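Local coordinates for protein precorrin-3 methylase (Rhodobacter capsulatus, PDB 3NUT) that probably transfers a methyl group from S-adenosyl-L-methionine to a precorrin intermediate on the way to cobalamin, and binds S-adenosyl-L-homocysteine, at residues L152-R155 with L156-A160; E185-R188 with E189-P193. All coordinates share one frame; numbering follows the deposited sequence.

Interaction 1 of 2, residues L152-R155 with L156-A160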
ATOM      1  N   LEU A 152       6.765  -9.400  17.422  1.00 55.68           N
ATOM      2  CA  LEU A 152       6.787  -7.969  17.121  1.00 54.63           C
ATOM      3  C   LEU A 152       8.198  -7.363  17.264  1.00 54.08           C
ATOM      4  O   LEU A 152       8.623  -6.511  16.458  1.00 53.86           O
ATOM      5  CB  LEU A 152       5.796  -7.236  18.033  1.00 54.19           C
ATOM      6  CG  LEU A 152       5.714  -5.727  17.860  1.00 54.12           C
ATOM      7  CD1 LEU A 152       5.479  -5.380  16.389  1.00 53.41           C
ATOM      8  CD2 LEU A 152       4.636  -5.107  18.764  1.00 52.98           C
ATOM      9  N   GLU A 153       8.916  -7.817  18.291  1.00 53.24           N
ATOM     10  CA  GLU A 153      10.267  -7.342  18.565  1.00 52.45           C
ATOM     11  C   GLU A 153      11.220  -7.823  17.463  1.00 51.14           C
ATOM     12  O   GLU A 153      12.003  -7.034  16.920  1.00 50.91           O
ATOM     13  CB  GLU A 153      10.721  -7.798  19.961  1.00 53.00           C
ATOM     14  CG  GLU A 153      11.953  -7.050  20.504  1.00 54.23           C
ATOM     15  CD  GLU A 153      12.658  -7.771  21.660  1.00 56.07           C
ATOM     16  OE1 GLU A 153      13.565  -7.138  22.256  1.00 57.90           O
ATOM     17  OE2 GLU A 153      12.333  -8.953  21.963  1.00 53.91           O
ATOM     18  N   LYS A 154      11.129  -9.104  17.113  1.00 49.55           N
ATOM     19  CA  LYS A 154      11.919  -9.649  16.006  1.00 48.44           C
ATOM     20  C   LYS A 154      11.666  -8.847  14.709  1.00 47.94           C
ATOM     21  O   LYS A 154      12.589  -8.627  13.908  1.00 48.16           O
ATOM     22  CB  LYS A 154      11.627 -11.147  15.820  1.00 48.28           C
ATOM     23  CG  LYS A 154      12.223 -11.789  14.548  1.00 48.12           C
ATOM     24  CD  LYS A 154      11.833 -13.263  14.385  1.00 46.03           C
ATOM     25  CE  LYS A 154      10.377 -13.423  13.938  1.00 46.90           C
ATOM     26  NZ  LYS A 154      10.048 -14.862  13.594  1.00 46.16           N
ATOM     27  N   ARG A 155      10.425  -8.387  14.530  1.00 46.41           N
ATOM     28  CA  ARG A 155      10.057  -7.642  13.335  1.00 45.49           C
ATOM     29  C   ARG A 155      10.660  -6.246  13.411  1.00 45.04           C
ATOM     30  O   ARG A 155      11.277  -5.788  12.446  1.00 44.23           O
ATOM     31  CB  ARG A 155       8.528  -7.564  13.146  1.00 44.90           C
ATOM     32  CG  ARG A 155       7.845  -8.892  12.833  1.00 43.88           C
ATOM     33  CD  ARG A 155       7.797  -9.190  11.333  1.00 42.63           C
ATOM     34  NE  ARG A 155       7.388 -10.558  10.996  1.00 40.19           N
ATOM     35  CZ  ARG A 155       6.183 -11.076  11.259  1.00 39.80           C
ATOM     36  NH1 ARG A 155       5.261 -10.339  11.896  1.00 35.09           N
ATOM     37  NH2 ARG A 155       5.895 -12.334  10.879  1.00 34.74           N
ATOM     38  N   LEU A 156      10.487  -5.582  14.552  1.00 44.60           N
ATOM     39  CA  LEU A 156      11.012  -4.225  14.710  1.00 44.77           C
ATOM     40  C   LEU A 156      12.501  -4.152  14.436  1.00 44.73           C
ATOM     41  O   LEU A 156      12.924  -3.396  13.587  1.00 44.42           O
ATOM     42  CB  LEU A 156      10.733  -3.669  16.097  1.00 44.70           C
ATOM     43  CG  LEU A 156       9.460  -2.894  16.421  1.00 44.44           C
ATOM     44  CD1 LEU A 156       8.783  -2.272  15.180  1.00 44.39           C
ATOM     45  CD2 LEU A 156       8.525  -3.783  17.165  1.00 43.00           C
ATOM     46  N   ARG A 157      13.286  -4.973  15.131  1.00 45.48           N
ATOM     47  CA  ARG A 157      14.760  -4.933  15.007  1.00 45.83           C
ATOM     48  C   ARG A 157      15.278  -5.241  13.607  1.00 45.97           C
ATOM     49  O   ARG A 157      16.246  -4.615  13.153  1.00 45.98           O
ATOM     50  CB  ARG A 157      15.449  -5.829  16.052  1.00 46.17           C
ATOM     51  CG  ARG A 157      15.093  -5.465  17.491  1.00 45.30           C
ATOM     52  CD  ARG A 157      15.929  -6.254  18.497  1.00 45.59           C
ATOM     53  NE  ARG A 157      15.631  -5.818  19.853  1.00 44.78           N
ATOM     54  CZ  ARG A 157      16.198  -4.773  20.441  1.00 45.62           C
ATOM     55  NH1 ARG A 157      17.115  -4.072  19.792  1.00 47.19           N
ATOM     56  NH2 ARG A 157      15.847  -4.431  21.674  1.00 46.34           N
ATOM     57  N   HIS A 158      14.640  -6.180  12.912  1.00 45.67           N
ATOM     58  CA  HIS A 158      15.040  -6.447  11.538  1.00 45.94           C
ATOM     59  C   HIS A 158      14.692  -5.349  10.513  1.00 45.90           C
ATOM     60  O   HIS A 158      15.397  -5.175   9.513  1.00 45.55           O
ATOM     61  CB  HIS A 158      14.522  -7.796  11.101  1.00 46.57           C
ATOM     62  CG  HIS A 158      15.294  -8.924  11.688  1.00 46.85           C
ATOM     63  ND1 HIS A 158      16.526  -9.305  11.203  1.00 47.91           N
ATOM     64  CD2 HIS A 158      15.035  -9.729  12.744  1.00 47.31           C
ATOM     65  CE1 HIS A 158      16.988 -10.309  11.926  1.00 47.85           C
ATOM     66  NE2 HIS A 158      16.100 -10.587  12.865  1.00 48.52           N
ATOM     67  N   ALA A 159      13.625  -4.604  10.767  1.00 45.74           N
ATOM     68  CA  ALA A 159      13.233  -3.519   9.881  1.00 46.00           C
ATOM     69  C   ALA A 159      14.229  -2.383  10.130  1.00 45.95           C
ATOM     70  O   ALA A 159      14.729  -1.757   9.202  1.00 45.88           O
ATOM     71  CB  ALA A 159      11.791  -3.077  10.177  1.00 45.90           C
ATOM     72  N   ALA A 160      14.535  -2.170  11.405  1.00 46.11           N
ATOM     73  CA  ALA A 160      15.569  -1.246  11.812  1.00 46.45           C
ATOM     74  C   ALA A 160      16.895  -1.562  11.139  1.00 46.44           C
ATOM     75  O   ALA A 160      17.532  -0.661  10.591  1.00 47.04           O
ATOM     76  CB  ALA A 160      15.718  -1.237  13.335  1.00 46.55           C
TER
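E153 and R157 run side by side in the same direction, an i to i+4 pair on the helix that forms the crossover of a beta-alpha-beta unit between strands 137-141 and 165-169. The R157 side chain is a worked example of how a helix directs a charge. Its CB lies 3.8 Å from the backbone O of E153, and CG comes closer to that same oxygen; the backbone N of R157 binds it almost linearly, at 3.0 Å. From CG to NE the chain is extended, bringing NE within 3.4 Å of E153 OE1 in a weak hydrogen bond that forms part of a salt bridge. OE1 sits at the guanidinium edge, near its plane, yet the carboxylate plane is turned 63° from it. NH2 and NH1 turn to stronger partners, E189 and E190 of helix 179-190. A leucine in its place would probably leave E153 without its salt-bridge mate and those two glutamates without a shared counter-charge. L152 and L156 lie on the buried side, the placing of L156 CD2 being doubtful. R155 NH1 forms a salt bridge with D136 of the second subunit, and H158 ND1 is hydrogen-bonded to ND1 of H158 of that subunit. With CG set beside its own backbone N (chi1 -75°), H158 brings its ring back along the helix, edge toward K154 O, which lies 2.9 Å from CD2.

Interaction 2 of 2, residues E185-R188 with E189-P193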
ATOM      1  N   GLU A 185      11.326   2.408  22.515  1.00 58.05           N
ATOM      2  CA  GLU A 185      12.554   2.017  23.202  1.00 58.74           C
ATOM      3  C   GLU A 185      13.392   1.192  22.244  1.00 58.43           C
ATOM      4  O   GLU A 185      14.567   1.505  22.020  1.00 58.14           O
ATOM      5  CB  GLU A 185      12.249   1.230  24.501  1.00 59.14           C
ATOM      6  CG  GLU A 185      13.449   1.059  25.466  1.00 61.16           C
ATOM      7  CD  GLU A 185      13.262  -0.071  26.491  1.00 63.71           C
ATOM      8  OE1 GLU A 185      13.417   0.194  27.704  1.00 64.36           O
ATOM      9  OE2 GLU A 185      12.962  -1.225  26.090  1.00 65.56           O
ATOM     10  N   ILE A 186      12.787   0.153  21.669  1.00 58.24           N
ATOM     11  CA  ILE A 186      13.467  -0.649  20.654  1.00 58.38           C
ATOM     12  C   ILE A 186      14.027   0.260  19.552  1.00 58.62           C
ATOM     13  O   ILE A 186      15.141   0.060  19.068  1.00 59.05           O
ATOM     14  CB  ILE A 186      12.537  -1.695  19.990  1.00 58.29           C
ATOM     15  CG1 ILE A 186      11.592  -2.364  21.001  1.00 57.91           C
ATOM     16  CG2 ILE A 186      13.364  -2.716  19.188  1.00 58.87           C
ATOM     17  CD1 ILE A 186      12.100  -3.635  21.618  1.00 56.63           C
ATOM     18  N   LEU A 187      13.248   1.263  19.159  1.00 58.75           N
ATOM     19  CA  LEU A 187      13.636   2.127  18.053  1.00 58.76           C
ATOM     20  C   LEU A 187      14.835   2.988  18.413  1.00 58.73           C
ATOM     21  O   LEU A 187      15.812   3.055  17.654  1.00 58.87           O
ATOM     22  CB  LEU A 187      12.460   2.989  17.582  1.00 58.92           C
ATOM     23  CG  LEU A 187      11.479   2.405  16.561  1.00 59.03           C
ATOM     24  CD1 LEU A 187      10.513   3.504  16.131  1.00 59.22           C
ATOM     25  CD2 LEU A 187      12.204   1.812  15.346  1.00 58.97           C
ATOM     26  N   ARG A 188      14.763   3.648  19.568  1.00 58.62           N
ATOM     27  CA  ARG A 188      15.946   4.287  20.135  1.00 58.46           C
ATOM     28  C   ARG A 188      17.126   3.297  20.218  1.00 58.59           C
ATOM     29  O   ARG A 188      18.251   3.664  19.880  1.00 58.63           O
ATOM     30  CB  ARG A 188      15.641   4.923  21.485  1.00 58.11           C
ATOM     31  CG  ARG A 188      14.694   6.103  21.369  1.00 58.01           C
ATOM     32  CD  ARG A 188      14.407   6.733  22.714  1.00 57.93           C
ATOM     33  NE  ARG A 188      13.956   5.760  23.718  1.00 58.92           N
ATOM     34  CZ  ARG A 188      12.780   5.795  24.339  1.00 57.37           C
ATOM     35  NH1 ARG A 188      11.894   6.752  24.077  1.00 56.02           N
ATOM     36  NH2 ARG A 188      12.493   4.860  25.230  1.00 57.97           N
ATOM     37  N   GLU A 189      16.869   2.041  20.596  1.00 58.69           N
ATOM     38  CA  GLU A 189      17.944   1.050  20.675  1.00 58.57           C
ATOM     39  C   GLU A 189      18.646   0.847  19.352  1.00 58.41           C
ATOM     40  O   GLU A 189      19.868   0.835  19.307  1.00 58.97           O
ATOM     41  CB  GLU A 189      17.468  -0.278  21.262  1.00 58.79           C
ATOM     42  CG  GLU A 189      17.336  -0.226  22.783  1.00 60.36           C
ATOM     43  CD  GLU A 189      17.054  -1.575  23.431  1.00 61.55           C
ATOM     44  OE1 GLU A 189      17.253  -2.616  22.777  1.00 63.23           O
ATOM     45  OE2 GLU A 189      16.647  -1.590  24.611  1.00 61.95           O
ATOM     46  N   GLU A 190      17.883   0.735  18.270  1.00 58.35           N
ATOM     47  CA  GLU A 190      18.439   0.289  16.981  1.00 58.03           C
ATOM     48  C   GLU A 190      18.713   1.389  15.944  1.00 58.47           C
ATOM     49  O   GLU A 190      19.295   1.117  14.895  1.00 58.30           O
ATOM     50  CB  GLU A 190      17.533  -0.787  16.377  1.00 57.71           C
ATOM     51  CG  GLU A 190      17.473  -2.073  17.170  1.00 56.10           C
ATOM     52  CD  GLU A 190      18.506  -3.086  16.734  1.00 54.77           C
ATOM     53  OE1 GLU A 190      19.091  -2.932  15.639  1.00 53.92           O
ATOM     54  OE2 GLU A 190      18.725  -4.061  17.480  1.00 55.05           O
ATOM     55  N   CYS A 191      18.310   2.622  16.243  1.00 59.20           N
ATOM     56  CA  CYS A 191      18.370   3.714  15.272  1.00 59.79           C
ATOM     57  C   CYS A 191      19.063   4.958  15.809  1.00 60.26           C
ATOM     58  O   CYS A 191      19.113   5.183  17.018  1.00 60.45           O
ATOM     59  CB  CYS A 191      16.948   4.108  14.838  1.00 60.38           C
ATOM     60  SG  CYS A 191      15.946   2.788  14.084  1.00 60.17           S
ATOM     61  N   GLU A 192      19.572   5.778  14.892  1.00 60.80           N
ATOM     62  CA  GLU A 192      20.158   7.074  15.235  1.00 61.28           C
ATOM     63  C   GLU A 192      19.089   8.031  15.774  1.00 61.28           C
ATOM     64  O   GLU A 192      17.983   8.081  15.229  1.00 62.01           O
ATOM     65  CB  GLU A 192      20.844   7.688  14.012  1.00 61.45           C
ATOM     66  CG  GLU A 192      19.887   8.263  12.953  1.00 62.85           C
ATOM     67  CD  GLU A 192      19.237   7.204  12.066  1.00 64.74           C
ATOM     68  OE1 GLU A 192      19.688   6.032  12.073  1.00 64.71           O
ATOM     69  OE2 GLU A 192      18.275   7.556  11.347  1.00 65.38           O
ATOM     70  N   PRO A 193      19.414   8.797  16.839  1.00 60.78           N
ATOM     71  CA  PRO A 193      18.509   9.761  17.503  1.00 60.21           C
ATOM     72  C   PRO A 193      17.714  10.715  16.594  1.00 59.42           C
ATOM     73  O   PRO A 193      16.552  11.021  16.900  1.00 59.53           O
ATOM     74  CB  PRO A 193      19.462  10.578  18.385  1.00 60.18           C
ATOM     75  CG  PRO A 193      20.543   9.616  18.730  1.00 60.81           C
ATOM     76  CD  PRO A 193      20.698   8.675  17.555  1.00 60.66           C
TER
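Side by side and pointing the same way, E185 and E189 bring two carboxylates together one turn apart near the C-terminal end of helix 179-190. Their planes differ by 26°, and OE2 of E185 stands 4.0 Å from OE2 of E189, so like charges lie alongside each other with no bond between them. The two side chains start differently: E185 has CG anti to its own nitrogen (chi1 -166°), whereas E189 places CG beside its nitrogen, and both then run extended. The repulsion is probably eased by R157, which takes E189 OE1 in a salt bridge. The backbone keeps its helical bonding, E189 N donating to E185 O at 2.8 Å and E190 N to I186 O at 2.9 Å. The next turn shows how a helix runs out: L187 O receives two weak bonds, from E190 N and from C191 N, and C191 is the first residue to leave helical backbone angles. There the L187 and C191 side chains meet in an apolar contact, with SG of C191 lying 4.1 Å from CD2 of L187 and CB of C191 3.2 Å from L187 O. E190, bent at chi2, leads its carboxylate away to R157 and R161. I186 packs on E153 and R157 of helix 149-161, C191 rests on A160 of that helix, and L187 touches M166 and F168 of strand 165-169.

In the fold
Interactions 1 and 2 lie on two helices that meet through both charged and apolar side-chain contacts, and their centres are 11 Å apart. R157 bridges them, its NH2 lying 2.5 Å from E189 OE1 and its NH1 2.8 Å from E190 OE2. Beside these ion pairs, CB of A160 touches CB of E190 at 3.6 Å, and CG of E153 touches CD1 of I186 at the same distance. The cofactor site is some way off: the L152 side chain is about 9 Å from that of N170, which binds S-adenosyl-L-homocysteine, and about 13 Å from the ligand itself, while interaction 2 lies away from the site.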